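Local atomic coordinates of putative NADH dehydrogenase/NAD(P)H nitroreductase (Parabacteroides distasonis, PDB entry 3M5K), a protein that binds flavin mononucleotide and probably acts as an NAD(P)H-dependent oxidoreductase of the nitroreductase family. Residues Glu66-Ala71 and Pro125-Ile130; Ala120-Pro125 and His140-Asn145. All coordinates share one frame; numbering follows the deposited sequence.

Contact 1 of 2, residues Glu66-Ala71 and Pro125-Ile130; sequences EGLPFA and PDRIEI. With FMN (flavin mononucleotide), chain C.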
# COMPACT_ATOMS: atom_id res chain seq x y z
N GLU A 66 -1.06 -25.60 6.42
CA GLU A 66 -1.15 -26.38 7.65
C GLU A 66 -0.37 -25.77 8.83
O GLU A 66 -0.53 -26.19 9.99
CB GLU A 66 -0.71 -27.82 7.34
CG GLU A 66 -1.70 -28.51 6.40
CD GLU A 66 -1.22 -29.82 5.77
OE1 GLU A 66 -0.10 -29.88 5.20
OE2 GLU A 66 -1.99 -30.78 5.82
N GLY A 67 0.47 -24.77 8.53
CA GLY A 67 1.19 -24.01 9.55
C GLY A 67 0.77 -22.58 9.77
O GLY A 67 1.34 -21.91 10.61
N LEU A 68 -0.21 -22.10 9.00
CA LEU A 68 -0.70 -20.73 9.10
C LEU A 68 -2.22 -20.73 9.40
O LEU A 68 -3.06 -20.84 8.49
CB LEU A 68 -0.41 -19.97 7.81
CG LEU A 68 1.09 -19.76 7.45
CD1 LEU A 68 1.25 -19.32 6.02
CD2 LEU A 68 1.81 -18.77 8.40
N PRO A 69 -2.57 -20.63 10.69
CA PRO A 69 -3.96 -20.43 11.12
C PRO A 69 -4.83 -19.48 10.31
O PRO A 69 -6.00 -19.78 10.10
CB PRO A 69 -3.79 -19.91 12.55
CG PRO A 69 -2.63 -20.72 13.06
CD PRO A 69 -1.68 -20.79 11.87
N PHE A 70 -4.34 -18.36 9.81
CA PHE A 70 -5.29 -17.54 9.03
C PHE A 70 -5.09 -17.57 7.53
O PHE A 70 -5.56 -16.69 6.79
CB PHE A 70 -5.30 -16.14 9.62
CG PHE A 70 -5.64 -16.15 11.07
CD1 PHE A 70 -6.93 -16.44 11.47
CD2 PHE A 70 -4.65 -16.01 12.03
CE1 PHE A 70 -7.26 -16.52 12.81
CE2 PHE A 70 -4.97 -16.07 13.38
CZ PHE A 70 -6.29 -16.33 13.76
N ALA A 71 -4.41 -18.63 7.07
CA ALA A 71 -4.12 -18.78 5.66
C ALA A 71 -4.44 -20.21 5.20
O ALA A 71 -3.78 -20.77 4.33
CB ALA A 71 -2.66 -18.38 5.35
N PRO A 125 6.62 -13.93 14.41
CA PRO A 125 7.73 -14.88 14.23
C PRO A 125 7.38 -16.32 13.86
O PRO A 125 8.18 -16.96 13.18
CB PRO A 125 8.46 -14.82 15.58
CG PRO A 125 8.16 -13.43 16.10
CD PRO A 125 6.72 -13.21 15.70
N ASP A 126 6.22 -16.83 14.30
CA ASP A 126 5.84 -18.21 13.92
C ASP A 126 5.44 -18.33 12.45
O ASP A 126 5.80 -19.31 11.76
CB ASP A 126 4.77 -18.77 14.84
CG ASP A 126 3.51 -17.96 14.85
OD1 ASP A 126 3.54 -16.72 14.92
OD2 ASP A 126 2.46 -18.61 14.77
N ARG A 127 4.80 -17.28 11.92
CA ARG A 127 4.45 -17.26 10.51
C ARG A 127 5.70 -17.06 9.66
O ARG A 127 5.85 -17.71 8.63
CB ARG A 127 3.40 -16.19 10.23
CG ARG A 127 2.18 -16.26 11.13
CD ARG A 127 1.03 -15.40 10.54
NE ARG A 127 0.07 -15.04 11.58
CZ ARG A 127 -0.99 -14.25 11.42
NH1 ARG A 127 -1.29 -13.72 10.23
NH2 ARG A 127 -1.79 -13.98 12.46
N ILE A 128 6.59 -16.17 10.11
CA ILE A 128 7.83 -15.93 9.41
C ILE A 128 8.63 -17.25 9.31
O ILE A 128 9.21 -17.56 8.25
CB ILE A 128 8.69 -14.81 10.09
CG1 ILE A 128 7.97 -13.42 10.02
CG2 ILE A 128 10.14 -14.75 9.50
CD1 ILE A 128 8.51 -12.40 11.09
N GLU A 129 8.73 -17.98 10.43
CA GLU A 129 9.49 -19.24 10.44
C GLU A 129 9.09 -20.21 9.35
O GLU A 129 9.93 -20.69 8.59
CB GLU A 129 9.40 -19.91 11.80
CG GLU A 129 10.34 -21.09 12.00
CD GLU A 129 9.93 -22.34 11.28
OE1 GLU A 129 8.73 -22.67 11.23
OE2 GLU A 129 10.85 -23.02 10.78
N ILE A 130 7.79 -20.44 9.18
CA ILE A 130 7.34 -21.47 8.26
C ILE A 130 7.47 -21.02 6.82
O ILE A 130 7.85 -21.81 5.95
CB ILE A 130 5.91 -21.99 8.62
CG1 ILE A 130 5.58 -23.24 7.78
CG2 ILE A 130 4.80 -20.88 8.50
CD1 ILE A 130 4.34 -23.94 8.26
N1 FMN C . -6.92 -12.03 5.96
C2 FMN C . -6.78 -13.37 6.28
O2 FMN C . -7.63 -14.20 5.94
N3 FMN C . -5.68 -13.80 6.98
C4 FMN C . -4.70 -12.95 7.44
O4 FMN C . -3.75 -13.43 8.05
C4A FMN C . -4.82 -11.58 7.14
N5 FMN C . -3.87 -10.66 7.60
C5A FMN C . -3.92 -9.36 7.10
C6 FMN C . -2.86 -8.50 7.40
C7 FMN C . -2.82 -7.20 6.90
C7M FMN C . -1.57 -6.39 7.29
C8 FMN C . -3.88 -6.72 6.05
C8M FMN C . -3.94 -5.34 5.44
C9 FMN C . -4.94 -7.58 5.77
C9A FMN C . -4.99 -8.92 6.29
N10 FMN C . -6.07 -9.80 6.04
C10 FMN C . -5.94 -11.14 6.39
C1' FMN C . -7.30 -9.41 5.27
C2' FMN C . -8.24 -8.61 6.19
O2' FMN C . -8.99 -9.49 7.02
C3' FMN C . -9.19 -7.73 5.37
O3' FMN C . -8.47 -6.78 4.58
C4' FMN C . -10.25 -7.04 6.22
O4' FMN C . -11.13 -8.00 6.84
C5' FMN C . -11.04 -6.05 5.38
O5' FMN C . -11.75 -6.71 4.35
P FMN C . -11.56 -6.39 2.78
O1P FMN C . -11.92 -4.92 2.58
O2P FMN C . -10.13 -6.71 2.32
O3P FMN C . -12.49 -7.31 2.04
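At the pyrimidine end of the flavin in the FMN pocket, Phe-70 and Arg-127 meet each other and share the cofactor. The carbonyl oxygen Phe-70 O accepts a hydrogen bond from FMN N3 at 2.9 Å, with an N-H...O angle of 157°. Arg-127 reaches the same end of the ring from helix 125-135: its NH1 makes a weak bond to FMN O4 at 3.3 Å, bent to 121°, and also binds the carbonyl of Ala-120. An extended chain from CG to NE carries the guanidinium this far. Its NH2 lies 3.5 Å from CD2 of Phe-70, the two planes inclined by 47°, so this is an oblique approach and not a flat stack. NH2 is also hydrogen-bonded to an unidentified ligand, probably from the crystallisation liquor.

Farther from the flavin the contact is apolar. CD2 of Leu-68 sits 3.5 Å from CB of Arg-127 and 3.7 Å from CG2 of Ile-130, resting against the aliphatic root of the arginine. Ile-130, with CG1 anti to its backbone N, sends CD1 to within 3.4 Å of CA of Gly-67. Leu-68 to Ala-71 form a type I beta turn, closed by a backbone bond from Ala-71 N to Leu-68 O. Turn and helix thus supply complementary backbone and side-chain groups to the flavin-binding site of a nitroreductase-family fold.

Contact 2 of 2, residues Ala120-Pro125 and His140-Asn145; sequences AVYPYP and HIMPLN. With FMN (flavin mononucleotide), chain C.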
# COMPACT_ATOMS: atom_id res chain seq x y z
N ALA A 120 -1.18 -12.14 6.53
CA ALA A 120 0.01 -11.61 7.17
C ALA A 120 1.06 -12.68 7.43
O ALA A 120 0.72 -13.82 7.77
CB ALA A 120 -0.34 -10.92 8.50
N VAL A 121 2.33 -12.32 7.28
CA VAL A 121 3.44 -13.13 7.77
C VAL A 121 4.19 -12.33 8.84
O VAL A 121 3.92 -12.46 10.04
CB VAL A 121 4.31 -13.66 6.59
CG1 VAL A 121 5.46 -14.49 7.11
CG2 VAL A 121 3.44 -14.47 5.61
N TYR A 122 5.04 -11.40 8.41
CA TYR A 122 5.53 -10.34 9.27
C TYR A 122 4.32 -9.60 9.89
O TYR A 122 3.30 -9.38 9.19
CB TYR A 122 6.39 -9.36 8.43
CG TYR A 122 6.86 -8.12 9.17
CD1 TYR A 122 8.11 -8.08 9.77
CD2 TYR A 122 6.08 -6.96 9.21
CE1 TYR A 122 8.58 -6.92 10.42
CE2 TYR A 122 6.51 -5.84 9.84
CZ TYR A 122 7.76 -5.81 10.45
OH TYR A 122 8.17 -4.66 11.10
N PRO A 123 4.42 -9.21 11.17
CA PRO A 123 5.55 -9.29 12.11
C PRO A 123 5.57 -10.52 13.03
O PRO A 123 6.27 -10.50 14.06
CB PRO A 123 5.35 -8.04 12.97
CG PRO A 123 3.87 -7.97 13.09
CD PRO A 123 3.30 -8.47 11.79
N TYR A 124 4.85 -11.57 12.66
CA TYR A 124 4.64 -12.74 13.57
C TYR A 124 5.76 -13.78 13.40
O TYR A 124 5.84 -14.45 12.35
CB TYR A 124 3.29 -13.40 13.29
CG TYR A 124 2.15 -12.47 13.41
CD1 TYR A 124 1.65 -12.10 14.66
CD2 TYR A 124 1.58 -11.89 12.28
CE1 TYR A 124 0.60 -11.22 14.77
CE2 TYR A 124 0.51 -11.00 12.39
CZ TYR A 124 0.04 -10.67 13.63
OH TYR A 124 -1.02 -9.79 13.74
N PRO A 125 6.62 -13.93 14.41
CA PRO A 125 7.73 -14.88 14.23
C PRO A 125 7.38 -16.32 13.86
O PRO A 125 8.18 -16.96 13.18
CB PRO A 125 8.46 -14.82 15.58
CG PRO A 125 8.16 -13.43 16.10
CD PRO A 125 6.72 -13.21 15.70
N HIS A 140 18.40 -12.16 5.10
CA HIS A 140 18.15 -10.73 4.77
C HIS A 140 16.85 -10.47 3.96
O HIS A 140 16.55 -9.31 3.58
CB HIS A 140 19.36 -10.12 4.06
CG HIS A 140 19.49 -10.53 2.63
ND1 HIS A 140 20.04 -11.74 2.25
CD2 HIS A 140 19.14 -9.90 1.49
CE1 HIS A 140 20.01 -11.83 0.93
NE2 HIS A 140 19.47 -10.73 0.45
N ILE A 141 16.09 -11.52 3.69
CA ILE A 141 14.82 -11.44 2.97
C ILE A 141 13.69 -11.74 3.96
O ILE A 141 13.65 -12.83 4.56
CB ILE A 141 14.79 -12.39 1.75
CG1 ILE A 141 15.93 -12.04 0.77
CG2 ILE A 141 13.39 -12.38 1.11
CD1 ILE A 141 15.87 -10.63 0.12
N MSE A 142 12.82 -10.76 4.17
CA MSE A 142 11.69 -10.89 5.12
C MSE A 142 10.37 -11.04 4.38
O MSE A 142 9.98 -10.15 3.62
CB MSE A 142 11.61 -9.66 6.02
CG MSE A 142 10.44 -9.67 7.00
SE MSE A 142 10.44 -11.21 8.19
CE MSE A 142 12.31 -10.98 8.79
N PRO A 143 9.65 -12.15 4.61
CA PRO A 143 8.32 -12.23 4.01
C PRO A 143 7.26 -11.36 4.71
O PRO A 143 7.06 -11.45 5.94
CB PRO A 143 7.97 -13.72 4.14
CG PRO A 143 8.74 -14.16 5.41
CD PRO A 143 10.01 -13.39 5.37
N LEU A 144 6.61 -10.49 3.92
CA LEU A 144 5.60 -9.59 4.45
C LEU A 144 4.26 -10.34 4.57
O LEU A 144 3.55 -10.20 5.56
CB LEU A 144 5.38 -8.36 3.55
CG LEU A 144 4.31 -7.37 4.07
CD1 LEU A 144 4.65 -6.85 5.52
CD2 LEU A 144 4.19 -6.20 3.05
N ASN A 145 3.93 -11.08 3.53
CA ASN A 145 2.60 -11.69 3.40
C ASN A 145 2.61 -12.89 2.48
O ASN A 145 3.57 -13.13 1.78
CB ASN A 145 1.56 -10.63 2.94
CG ASN A 145 1.98 -9.90 1.67
OD1 ASN A 145 2.63 -10.46 0.79
ND2 ASN A 145 1.62 -8.61 1.59
N1 FMN C . -6.92 -12.03 5.96
C2 FMN C . -6.78 -13.37 6.28
O2 FMN C . -7.63 -14.20 5.94
N3 FMN C . -5.68 -13.80 6.98
C4 FMN C . -4.70 -12.95 7.44
O4 FMN C . -3.75 -13.43 8.05
C4A FMN C . -4.82 -11.58 7.14
N5 FMN C . -3.87 -10.66 7.60
C5A FMN C . -3.92 -9.36 7.10
C6 FMN C . -2.86 -8.50 7.40
C7 FMN C . -2.82 -7.20 6.90
C7M FMN C . -1.57 -6.39 7.29
C8 FMN C . -3.88 -6.72 6.05
C8M FMN C . -3.94 -5.34 5.44
C9 FMN C . -4.94 -7.58 5.77
C9A FMN C . -4.99 -8.92 6.29
N10 FMN C . -6.07 -9.80 6.04
C10 FMN C . -5.94 -11.14 6.39
C1' FMN C . -7.30 -9.41 5.27
C2' FMN C . -8.24 -8.61 6.19
O2' FMN C . -8.99 -9.49 7.02
C3' FMN C . -9.19 -7.73 5.37
O3' FMN C . -8.47 -6.78 4.58
C4' FMN C . -10.25 -7.04 6.22
O4' FMN C . -11.13 -8.00 6.84
C5' FMN C . -11.04 -6.05 5.38
O5' FMN C . -11.75 -6.71 4.35
P FMN C . -11.56 -6.39 2.78
O1P FMN C . -11.92 -4.92 2.58
O2P FMN C . -10.13 -6.71 2.32
O3P FMN C . -12.49 -7.31 2.04
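Val-121 and Tyr-122 leave strand 115-120, outermost in this chain's antiparallel sheet, and remain hydrogen-bonded to its neighbour, strand 141-150. The last bridge joins Ala-120 to Asn-145 as an antiparallel non-hydrogen-bonded pair, its CA atoms 4.6 Å apart. Beyond it, Val-121 N donates to Leu-144 O at 3.0 Å, approaching 37° above the carbonyl plane. Tyr-122 N then turns to Pro-143 O at 3.2 Å, tilted 17° from that carbonyl's plane; two adjacent amides thus use two adjacent carbonyls, as the chains run antiparallel.

The tight part is buried around Val-121. Its two methyl branches divide the work: CG1 meets CG of Pro-143 at 3.7 Å, the side chains crossing at about a right angle, while CG2 presses on the backbone of Asn-145. Val-131 of helix 125-135 packs on both Val-121 and Pro-143. The amide end of Asn-145 is held by Ser-102 and by the backbone of Val-83.

Across the two segments the ring of the partly exposed Tyr-122 is more loosely held. Its CG is anti to the backbone N (chi1 174°), which lays the ring against the strand with CD2 no closer than 4.0 Å to CD1 of Leu-144. Trp-94 meets this ring edge-to-face, and Phe-95 of the second subunit also packs on Tyr-122. The peptide bond before Pro-123 is cis, and CB of that proline sits over the centre of the Tyr-122 ring. At the opposite end of the contact, Ala-120 N donates to FMN O4 at 3.3 Å.

Contact 1 is a surface contact and contact 2 a buried one, their centres 10 Å apart on the same side of the chain's centre. They share Pro-125 at the start of helix 125-135, the element that leads from the loop of contact 2 to its strand 141-150. No hydrogen bond crosses between the segments of contact 1, where Phe-70 O and Arg-127 NH1 bond to the cofactor; contact 2 instead continues sheet-like backbone pairing. Both touch FMN O4, one through a side chain and the other through a backbone amide. The two also pack directly, with CG1 of Val-121 lying 3.6 Å from CA of Ile-128.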